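Local coordinates for protein EDTA monooxygenase (EDTA-degrading bacterium BNC1, PDB 5DQP) that breaks down EDTA as a monooxygenase of the luciferase-like family, probably using molecular oxygen and FMN, at residues 6-11 and 48-53; 19-24 and 66-71; 269-274 and 393-398. All blocks are in the same frame, centred on the assembly; numbering follows the deposited sequence. Where two conformers were deposited one is given.

Contact 1 (6-11 and 48-53)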
loop_
_atom_site.group_PDB
_atom_site.type_symbol
_atom_site.label_atom_id
_atom_site.label_comp_id
_atom_site.label_asym_id
_atom_site.label_seq_id
_atom_site.Cartn_x
_atom_site.Cartn_y
_atom_site.Cartn_z
ATOM N N MET A 6 7.546 -29.178 -1.187
ATOM C CA MET A 6 8.318 -28.082 -0.607
ATOM C C MET A 6 7.766 -26.726 -1.053
ATOM O O MET A 6 7.441 -26.542 -2.230
ATOM C CB MET A 6 9.783 -28.212 -1.051
ATOM C CG MET A 6 10.738 -27.147 -0.530
ATOM S SD MET A 6 12.373 -27.344 -1.267
ATOM C CE MET A 6 12.769 -29.036 -0.787
ATOM N N TYR A 7 7.691 -25.772 -0.124
ATOM C CA TYR A 7 7.286 -24.402 -0.449
ATOM C C TYR A 7 8.506 -23.484 -0.468
ATOM O O TYR A 7 9.456 -23.681 0.289
ATOM C CB TYR A 7 6.247 -23.867 0.551
ATOM C CG TYR A 7 5.010 -24.732 0.619
ATOM C CD1 TYR A 7 3.982 -24.577 -0.295
ATOM C CD2 TYR A 7 4.894 -25.739 1.579
ATOM C CE1 TYR A 7 2.860 -25.401 -0.253
ATOM C CE2 TYR A 7 3.790 -26.560 1.625
ATOM C CZ TYR A 7 2.779 -26.388 0.703
ATOM O OH TYR A 7 1.677 -27.196 0.757
ATOM N N LEU A 8 8.478 -22.480 -1.345
ATOM C CA LEU A 8 9.582 -21.535 -1.488
ATOM C C LEU A 8 9.073 -20.101 -1.532
ATOM O O LEU A 8 8.126 -19.792 -2.265
ATOM C CB LEU A 8 10.392 -21.825 -2.758
ATOM C CG LEU A 8 11.191 -23.123 -2.801
ATOM C CD1 LEU A 8 11.817 -23.245 -4.166
ATOM C CD2 LEU A 8 12.284 -23.165 -1.692
ATOM N N VAL A 9 9.721 -19.225 -0.776
ATOM C CA VAL A 9 9.401 -17.802 -0.752
ATOM C C VAL A 9 10.687 -17.021 -0.973
ATOM O O VAL A 9 11.739 -17.397 -0.446
ATOM C CB VAL A 9 8.747 -17.407 0.592
ATOM C CG1 VAL A 9 8.538 -15.861 0.656
ATOM C CG2 VAL A 9 7.446 -18.177 0.802
ATOM N N SER A 10 10.614 -15.927 -1.733
ATOM C CA SER A 10 11.808 -15.163 -2.095
ATOM C C SER A 10 11.733 -13.750 -1.527
ATOM O O SER A 10 10.810 -12.999 -1.857
ATOM C CB SER A 10 11.986 -15.084 -3.615
ATOM O OG SER A 10 10.817 -14.552 -4.258
ATOM N N TRP A 11 12.697 -13.397 -0.676
ATOM C CA TRP A 11 12.837 -12.004 -0.281
ATOM C C TRP A 11 12.954 -11.150 -1.528
ATOM O O TRP A 11 13.614 -11.525 -2.503
ATOM C CB TRP A 11 14.080 -11.762 0.568
ATOM C CG TRP A 11 14.106 -12.309 1.920
ATOM C CD1 TRP A 11 14.089 -13.626 2.279
ATOM C CD2 TRP A 11 14.257 -11.560 3.134
ATOM N NE1 TRP A 11 14.188 -13.743 3.645
ATOM C CE2 TRP A 11 14.294 -12.490 4.195
ATOM C CE3 TRP A 11 14.358 -10.191 3.427
ATOM C CZ2 TRP A 11 14.418 -12.097 5.533
ATOM C CZ3 TRP A 11 14.484 -9.802 4.753
ATOM C CH2 TRP A 11 14.511 -10.751 5.791
ATOM N N GLY A 48 10.031 -19.318 -11.930
ATOM C CA GLY A 48 10.376 -20.456 -11.100
ATOM C C GLY A 48 9.239 -21.106 -10.346
ATOM O O GLY A 48 9.467 -22.110 -9.657
ATOM N N ARG A 49 8.013 -20.583 -10.466
ATOM C CA ARG A 49 6.876 -21.025 -9.649
ATOM C C ARG A 49 7.109 -20.822 -8.152
ATOM O O ARG A 49 6.554 -21.550 -7.320
ATOM C CB ARG A 49 6.529 -22.492 -9.908
ATOM C CG ARG A 49 6.369 -22.869 -11.360
ATOM C CD ARG A 49 5.437 -21.924 -12.113
ATOM N NE ARG A 49 5.370 -22.306 -13.524
ATOM C CZ ARG A 49 5.484 -21.472 -14.552
ATOM N NH1 ARG A 49 5.679 -20.170 -14.363
ATOM N NH2 ARG A 49 5.392 -21.953 -15.784
ATOM N N ILE A 50 7.947 -19.856 -7.773
ATOM C CA ILE A 50 8.043 -19.522 -6.359
ATOM C C ILE A 50 6.640 -19.240 -5.844
ATOM O O ILE A 50 5.805 -18.675 -6.557
ATOM C CB ILE A 50 8.994 -18.329 -6.152
ATOM C CG1 ILE A 50 10.395 -18.664 -6.685
ATOM C CG2 ILE A 50 9.099 -17.967 -4.682
ATOM C CD1 ILE A 50 10.975 -20.015 -6.246
ATOM N N ASP A 51 6.350 -19.672 -4.609
ATOM C CA ASP A 51 4.988 -19.512 -4.116
ATOM C C ASP A 51 4.658 -18.052 -3.820
ATOM O O ASP A 51 3.545 -17.602 -4.111
ATOM C CB ASP A 51 4.762 -20.384 -2.888
ATOM C CG ASP A 51 4.851 -21.851 -3.223
ATOM O OD1 ASP A 51 3.962 -22.336 -3.961
ATOM O OD2 ASP A 51 5.822 -22.502 -2.784
ATOM N N ALA A 52 5.600 -17.292 -3.258
ATOM C CA ALA A 52 5.332 -15.883 -2.975
ATOM C C ALA A 52 6.646 -15.123 -2.847
ATOM O O ALA A 52 7.676 -15.707 -2.496
ATOM C CB ALA A 52 4.509 -15.716 -1.686
ATOM N N PHE A 53 6.606 -13.818 -3.141
ATOM C CA PHE A 53 7.704 -12.972 -2.716
ATOM C C PHE A 53 7.417 -12.484 -1.298
ATOM O O PHE A 53 6.304 -12.598 -0.779
ATOM C CB PHE A 53 7.946 -11.796 -3.689
ATOM C CG PHE A 53 6.761 -10.840 -3.836
ATOM C CD1 PHE A 53 6.565 -9.814 -2.933
ATOM C CD2 PHE A 53 5.866 -10.975 -4.891
ATOM C CE1 PHE A 53 5.483 -8.956 -3.048
ATOM C CE2 PHE A 53 4.790 -10.116 -5.035
ATOM C CZ PHE A 53 4.590 -9.103 -4.110
#
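Y7 meets D51 at the start of the pairing. Carboxylate oxygen D51 OD2 lies at the edge of the tyrosine ring, near its plane, and 3.6 Å from Y7 CB. The ring and carboxylate planes are 53° apart.

The same oxygen takes the next amide. L8 N donates to D51 OD2 at 3.0 Å, in a nearly straight bond to the anti lone pair. The aspartate reaches it because its CG sits beside its own backbone N (chi1 -65°). D51 OD1 forms a salt bridge with R5, so both carboxylate oxygens have partners, which probably limits its rotation. L8 also gives back a bond: its O accepts D51 N at 2.9 Å. I50 CG2 lies close to this carbonyl, 3.2 Å from L8 O. The leucine and isoleucine side chains meet through their methyls, L8 CD1 to I50 CD1 at 3.9 Å.

V9 pairs with A52 in parallel register, and both side chains lie on one face of the sheet. V9 CA lies 3.2 Å from A52 O in a bent CA-H...O contact, and V9 CG1 also approaches that oxygen.

S10 N then bonds A52 O at 3.0 Å, in the carbonyl plane. In return, F53 CA lies 3.2 Å from S10 O, a second bent CA-H...O contact. S10 and F53 share the other face. S10 OG is buried and has no hydrogen-bond partner in the model.

R49, with positive phi, closes helix 35-47 in a Schellman motif. That helix joins the parallel strands 7-11 and 52-55, a beta-alpha-beta crossover. The other edge of strand 7-11 pairs with strand 380-383, as expected where the first and last strands close a TIM barrel. L8 and S10 pack on helix 390-405, and F53 on helix 75-85.

Contact 2 (19-24 and 66-71)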
loop_
_atom_site.group_PDB
_atom_site.type_symbol
_atom_site.label_atom_id
_atom_site.label_comp_id
_atom_site.label_asym_id
_atom_site.label_seq_id
_atom_site.Cartn_x
_atom_site.Cartn_y
_atom_site.Cartn_z
ATOM N N PRO A 19 24.956 -5.717 2.121
ATOM C CA PRO A 19 24.875 -4.254 2.288
ATOM C C PRO A 19 25.384 -3.451 1.101
ATOM O O PRO A 19 24.907 -2.330 0.871
ATOM C CB PRO A 19 25.728 -3.995 3.547
ATOM C CG PRO A 19 26.685 -5.187 3.616
ATOM C CD PRO A 19 25.826 -6.353 3.133
ATOM N N ASN A 20 26.357 -3.958 0.354
ATOM C CA ASN A 20 26.827 -3.238 -0.817
ATOM C C ASN A 20 26.087 -3.631 -2.102
ATOM O O ASN A 20 26.538 -3.277 -3.194
ATOM C CB ASN A 20 28.331 -3.455 -0.997
ATOM C CG ASN A 20 28.956 -2.387 -1.830
ATOM O OD1 ASN A 20 28.605 -1.209 -1.711
ATOM N ND2 ASN A 20 29.843 -2.786 -2.726
ATOM N N SER A 21 24.965 -4.357 -1.995
ATOM C CA SER A 21 24.360 -4.949 -3.184
ATOM C C SER A 21 23.935 -3.886 -4.182
ATOM O O SER A 21 23.919 -4.148 -5.387
ATOM C CB SER A 21 23.180 -5.860 -2.802
ATOM O OG SER A 21 22.155 -5.189 -2.068
ATOM N N TRP A 22 23.629 -2.668 -3.722
ATOM C CA TRP A 22 23.155 -1.696 -4.697
ATOM C C TRP A 22 24.261 -1.134 -5.575
ATOM O O TRP A 22 23.955 -0.441 -6.552
ATOM C CB TRP A 22 22.409 -0.552 -4.023
ATOM C CG TRP A 22 23.167 0.250 -3.024
ATOM C CD1 TRP A 22 24.371 -0.062 -2.431
ATOM C CD2 TRP A 22 22.766 1.518 -2.476
ATOM N NE1 TRP A 22 24.713 0.924 -1.539
ATOM C CE2 TRP A 22 23.761 1.910 -1.557
ATOM C CE3 TRP A 22 21.665 2.367 -2.687
ATOM C CZ2 TRP A 22 23.688 3.117 -0.839
ATOM C CZ3 TRP A 22 21.595 3.572 -1.970
ATOM C CH2 TRP A 22 22.588 3.922 -1.058
ATOM N N ASN A 23 25.524 -1.388 -5.245
ATOM C CA ASN A 23 26.650 -1.073 -6.108
ATOM C C ASN A 23 27.092 -2.263 -6.976
ATOM O O ASN A 23 28.056 -2.129 -7.729
ATOM C CB ASN A 23 27.835 -0.574 -5.264
ATOM C CG ASN A 23 27.663 0.866 -4.803
ATOM O OD1 ASN A 23 27.320 1.757 -5.598
ATOM N ND2 ASN A 23 27.897 1.104 -3.510
ATOM N N GLU A 24 26.398 -3.403 -6.906
ATOM C CA GLU A 24 26.721 -4.610 -7.655
ATOM C C GLU A 24 25.795 -4.730 -8.869
ATOM O O GLU A 24 24.943 -3.874 -9.113
ATOM C CB GLU A 24 26.592 -5.849 -6.762
ATOM C CG GLU A 24 27.564 -5.913 -5.613
ATOM C CD GLU A 24 28.945 -6.242 -6.083
ATOM O OE1 GLU A 24 29.091 -6.495 -7.300
ATOM O OE2 GLU A 24 29.880 -6.251 -5.250
ATOM N N LYS A 66 27.485 2.773 4.179
ATOM C CA LYS A 66 27.985 1.472 3.770
ATOM C C LYS A 66 26.888 0.425 3.602
ATOM O O LYS A 66 27.208 -0.743 3.349
ATOM C CB LYS A 66 29.000 0.966 4.795
ATOM C CG LYS A 66 30.160 1.914 5.039
ATOM C CD LYS A 66 30.970 2.098 3.768
ATOM C CE LYS A 66 32.209 2.967 3.998
ATOM N NZ LYS A 66 33.094 3.028 2.799
ATOM N N VAL A 67 25.615 0.786 3.770
ATOM C CA VAL A 67 24.541 -0.208 3.786
ATOM C C VAL A 67 23.382 0.291 2.943
ATOM O O VAL A 67 22.768 1.316 3.261
ATOM C CB VAL A 67 24.052 -0.535 5.205
ATOM C CG1 VAL A 67 22.948 -1.567 5.133
ATOM C CG2 VAL A 67 25.212 -1.042 6.066
ATOM N N ARG A 68 23.084 -0.430 1.876
ATOM C CA ARG A 68 21.929 -0.093 1.071
ATOM C C ARG A 68 20.695 0.047 1.967
ATOM O O ARG A 68 20.571 -0.671 2.978
ATOM C CB ARG A 68 21.727 -1.157 -0.015
ATOM C CG ARG A 68 21.610 -2.569 0.510
ATOM C CD ARG A 68 20.166 -3.019 0.543
ATOM N NE ARG A 68 20.011 -4.227 1.343
ATOM C CZ ARG A 68 20.123 -4.265 2.672
ATOM N NH1 ARG A 68 20.404 -3.157 3.371
ATOM N NH2 ARG A 68 19.969 -5.414 3.317
ATOM N N PRO A 69 19.789 0.983 1.664
ATOM C CA PRO A 69 18.529 1.060 2.425
ATOM C C PRO A 69 17.665 -0.158 2.118
ATOM O O PRO A 69 17.430 -0.485 0.957
ATOM C CB PRO A 69 17.884 2.356 1.921
ATOM C CG PRO A 69 18.453 2.567 0.553
ATOM C CD PRO A 69 19.840 1.958 0.552
ATOM N N GLU A 70 17.233 -0.853 3.167
ATOM C CA GLU A 70 16.512 -2.109 2.978
ATOM C C GLU A 70 15.044 -1.888 2.628
ATOM O O GLU A 70 14.442 -2.715 1.934
ATOM C CB GLU A 70 16.604 -2.977 4.243
ATOM C CG GLU A 70 16.148 -4.412 3.978
ATOM C CD GLU A 70 16.257 -5.325 5.197
ATOM O OE1 GLU A 70 15.563 -6.380 5.242
ATOM O OE2 GLU A 70 17.034 -4.987 6.113
ATOM N N TYR A 71 14.468 -0.773 3.078
ATOM C CA TYR A 71 13.038 -0.512 2.981
ATOM C C TYR A 71 12.769 0.764 2.187
ATOM O O TYR A 71 12.245 1.745 2.729
ATOM C CB TYR A 71 12.441 -0.417 4.384
ATOM C CG TYR A 71 13.065 -1.372 5.408
ATOM C CD1 TYR A 71 12.906 -2.747 5.292
ATOM C CD2 TYR A 71 13.777 -0.889 6.501
ATOM C CE1 TYR A 71 13.447 -3.622 6.226
ATOM C CE2 TYR A 71 14.334 -1.765 7.448
ATOM C CZ TYR A 71 14.147 -3.118 7.304
ATOM O OH TYR A 71 14.669 -3.983 8.218
#
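W22 lays one face of its indole over R68 and P69. R68 CB sits 3.6 Å from the centroid of the W22 five-membered ring, almost on the ring normal. P69 CD covers the six-membered ring on the same face and comes within 3.5 Å of W22 CZ3. Both are CH-pi contacts.

The backbones also join: R68 N donates to P19 O at 2.8 Å, on a lone pair in the carbonyl plane. P19 CB also touches V67 CG2, at 3.9 Å.

The R68 chain bends at chi2 (102°) and passes S21 OG, which lies 3.7 Å from R68 CG. R68 NE is hydrogen-bonded to G16 O. S21 OG hydrogen-bonds to S15 OG and L18 O, so the turn bearing W22 is tied back to its own loop. F179 and P178 of the second subunit also pack on W22.

An alanine at W22 takes away the indole, which would probably open a gap over R68 CB and P69 CD and leave F179 of the second subunit less firmly packed.

The two loops follow strands 7-11 and 52-55. They therefore lie at the C-terminal end of the TIM barrel, where this family has its active site.

Contact 3 (269-274 and 393-398)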
loop_
_atom_site.group_PDB
_atom_site.type_symbol
_atom_site.label_atom_id
_atom_site.label_comp_id
_atom_site.label_asym_id
_atom_site.label_seq_id
_atom_site.Cartn_x
_atom_site.Cartn_y
_atom_site.Cartn_z
ATOM N N PRO A 269 21.514 -17.853 -0.023
ATOM C CA PRO A 269 22.327 -18.741 -0.866
ATOM C C PRO A 269 23.439 -17.989 -1.593
ATOM O O PRO A 269 23.195 -16.929 -2.176
ATOM C CB PRO A 269 21.301 -19.303 -1.856
ATOM C CG PRO A 269 20.322 -18.196 -2.007
ATOM C CD PRO A 269 20.254 -17.470 -0.686
ATOM N N LEU A 270 24.650 -18.540 -1.595
ATOM C CA LEU A 270 25.762 -18.036 -2.401
ATOM C C LEU A 270 26.084 -19.131 -3.410
ATOM O O LEU A 270 26.869 -20.050 -3.141
ATOM C CB LEU A 270 26.971 -17.697 -1.538
ATOM C CG LEU A 270 28.009 -16.821 -2.231
ATOM C CD1 LEU A 270 27.348 -15.522 -2.703
ATOM C CD2 LEU A 270 29.151 -16.516 -1.254
ATOM N N ILE A 271 25.447 -19.059 -4.564
ATOM C CA ILE A 271 25.437 -20.165 -5.499
ATOM C C ILE A 271 26.360 -19.843 -6.654
ATOM O O ILE A 271 26.205 -18.808 -7.302
ATOM C CB ILE A 271 24.028 -20.475 -6.013
ATOM C CG1 ILE A 271 23.151 -20.896 -4.847
ATOM C CG2 ILE A 271 24.117 -21.568 -7.087
ATOM C CD1 ILE A 271 21.737 -21.101 -5.224
ATOM N N GLY A 272 27.323 -20.731 -6.891
ATOM C CA GLY A 272 28.131 -20.700 -8.093
ATOM C C GLY A 272 27.962 -22.019 -8.817
ATOM O O GLY A 272 27.668 -23.049 -8.204
ATOM N N SER A 273 28.122 -21.978 -10.136
ATOM C CA SER A 273 27.838 -23.165 -10.926
ATOM C C SER A 273 28.892 -24.245 -10.730
ATOM O O SER A 273 28.586 -25.424 -10.953
ATOM C CB SER A 273 27.695 -22.784 -12.400
ATOM O OG SER A 273 28.692 -21.851 -12.753
ATOM N N THR A 274 30.097 -23.868 -10.282
ATOM C CA THR A 274 31.177 -24.787 -9.932
ATOM C C THR A 274 31.849 -24.337 -8.640
ATOM O O THR A 274 31.552 -23.281 -8.090
ATOM C CB THR A 274 32.235 -24.881 -11.030
ATOM O OG1 THR A 274 32.483 -23.571 -11.574
ATOM C CG2 THR A 274 31.770 -25.830 -12.120
ATOM N N GLU A 393 17.894 -14.962 -9.992
ATOM C CA GLU A 393 17.871 -15.557 -11.327
ATOM C C GLU A 393 18.677 -16.863 -11.358
ATOM O O GLU A 393 18.230 -17.877 -11.917
ATOM C CB GLU A 393 18.395 -14.520 -12.332
ATOM C CG GLU A 393 18.280 -14.873 -13.816
ATOM C CD GLU A 393 18.539 -13.662 -14.739
ATOM O OE1 GLU A 393 18.680 -12.508 -14.244
ATOM O OE2 GLU A 393 18.607 -13.873 -15.974
ATOM N N ILE A 394 19.849 -16.867 -10.721
ATOM C CA ILE A 394 20.641 -18.092 -10.590
ATOM C C ILE A 394 19.861 -19.162 -9.835
ATOM O O ILE A 394 19.840 -20.332 -10.231
ATOM C CB ILE A 394 21.979 -17.787 -9.886
ATOM C CG1 ILE A 394 22.800 -16.791 -10.699
ATOM C CG2 ILE A 394 22.795 -19.072 -9.657
ATOM C CD1 ILE A 394 23.174 -17.292 -12.074
ATOM N N PHE A 395 19.280 -18.803 -8.683
ATOM C CA PHE A 395 18.517 -19.792 -7.932
ATOM C C PHE A 395 17.384 -20.372 -8.786
ATOM O O PHE A 395 17.239 -21.595 -8.909
ATOM C CB PHE A 395 17.971 -19.177 -6.642
ATOM C CG PHE A 395 17.364 -20.187 -5.723
ATOM C CD1 PHE A 395 16.054 -20.601 -5.903
ATOM C CD2 PHE A 395 18.121 -20.769 -4.714
ATOM C CE1 PHE A 395 15.485 -21.558 -5.084
ATOM C CE2 PHE A 395 17.571 -21.709 -3.885
ATOM C CZ PHE A 395 16.239 -22.111 -4.071
ATOM N N VAL A 396 16.601 -19.509 -9.431
ATOM C CA VAL A 396 15.467 -19.982 -10.228
ATOM C C VAL A 396 15.928 -20.768 -11.461
ATOM O O VAL A 396 15.270 -21.726 -11.889
ATOM C CB VAL A 396 14.576 -18.789 -10.633
ATOM C CG1 VAL A 396 13.695 -19.172 -11.832
ATOM C CG2 VAL A 396 13.729 -18.299 -9.453
ATOM N N ASP A 397 17.028 -20.354 -12.085
ATOM C CA ASP A 397 17.482 -21.038 -13.290
ATOM C C ASP A 397 18.144 -22.374 -12.989
ATOM O O ASP A 397 18.128 -23.266 -13.835
ATOM C CB ASP A 397 18.507 -20.197 -14.058
ATOM C CG ASP A 397 17.902 -18.984 -14.757
ATOM O OD1 ASP A 397 16.657 -18.937 -14.924
ATOM O OD2 ASP A 397 18.705 -18.094 -15.153
ATOM N N GLN A 398 18.785 -22.520 -11.835
ATOM C CA GLN A 398 19.645 -23.678 -11.627
ATOM C C GLN A 398 19.282 -24.526 -10.419
ATOM O O GLN A 398 19.557 -25.715 -10.435
ATOM C CB GLN A 398 21.110 -23.225 -11.529
ATOM C CG GLN A 398 21.508 -22.426 -12.795
ATOM C CD GLN A 398 22.925 -21.891 -12.775
ATOM O OE1 GLN A 398 23.856 -22.598 -12.399
ATOM N NE2 GLN A 398 23.100 -20.638 -13.211
#
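I271 packs against two neighbours on the helix, I394 and F395. Its CD1 reaches F395 CD2 at 3.7 Å, obliquely to the ring. The extended arm (chi2 175°) carries this methyl out from the strand to the phenylalanine. The other branch, I271 CG2, touches I394 CG2 at 3.8 Å, and the two isoleucines slide past each other in opposite directions. P269 adds a looser touch, P269 CG to F395 CD2 at 4.3 Å.

The interior is closed further by V365 of helix 362-374 against I271, and by L369 of that helix and I383 of strand 380-383 against F395.

The far end is thinner. S273 is exposed and Q398 partly so. They meet through S273 CB and Q398 OE1, 3.8 Å apart, with no hydrogen bond between them. Q398 also leans on P362. Here the helix widens into a pi-type turn at 395-398.

The strand 269-271 and the helix segment approach to 9.4 Å between axes, at an angle of 69°. This is the packing of an outer helix on a barrel strand. No hydrogen bond or salt bridge joins the segments, so the direct contact is mainly apolar packing.

All three contacts belong to one TIM-barrel framework. Contacts 1 and 3 reach the same parallel sheet, with centres about 15 Å apart. They touch where L8 CD1 meets F395 CE1 at 4.1 Å and where G48 CA meets V396 CG1 at 3.6 Å. Contact 2 sits in the loops that follow the two strands paired in contact 1, and the segments of contacts 1 and 2 alternate along the chain. The centres of these two are about 23 Å apart. The predicted FMN residues are some way from both: the side chain of F53 is about 10 Å from that of T94, and that of P69 about 10 Å from that of D57. Contact 3 lies away from the site.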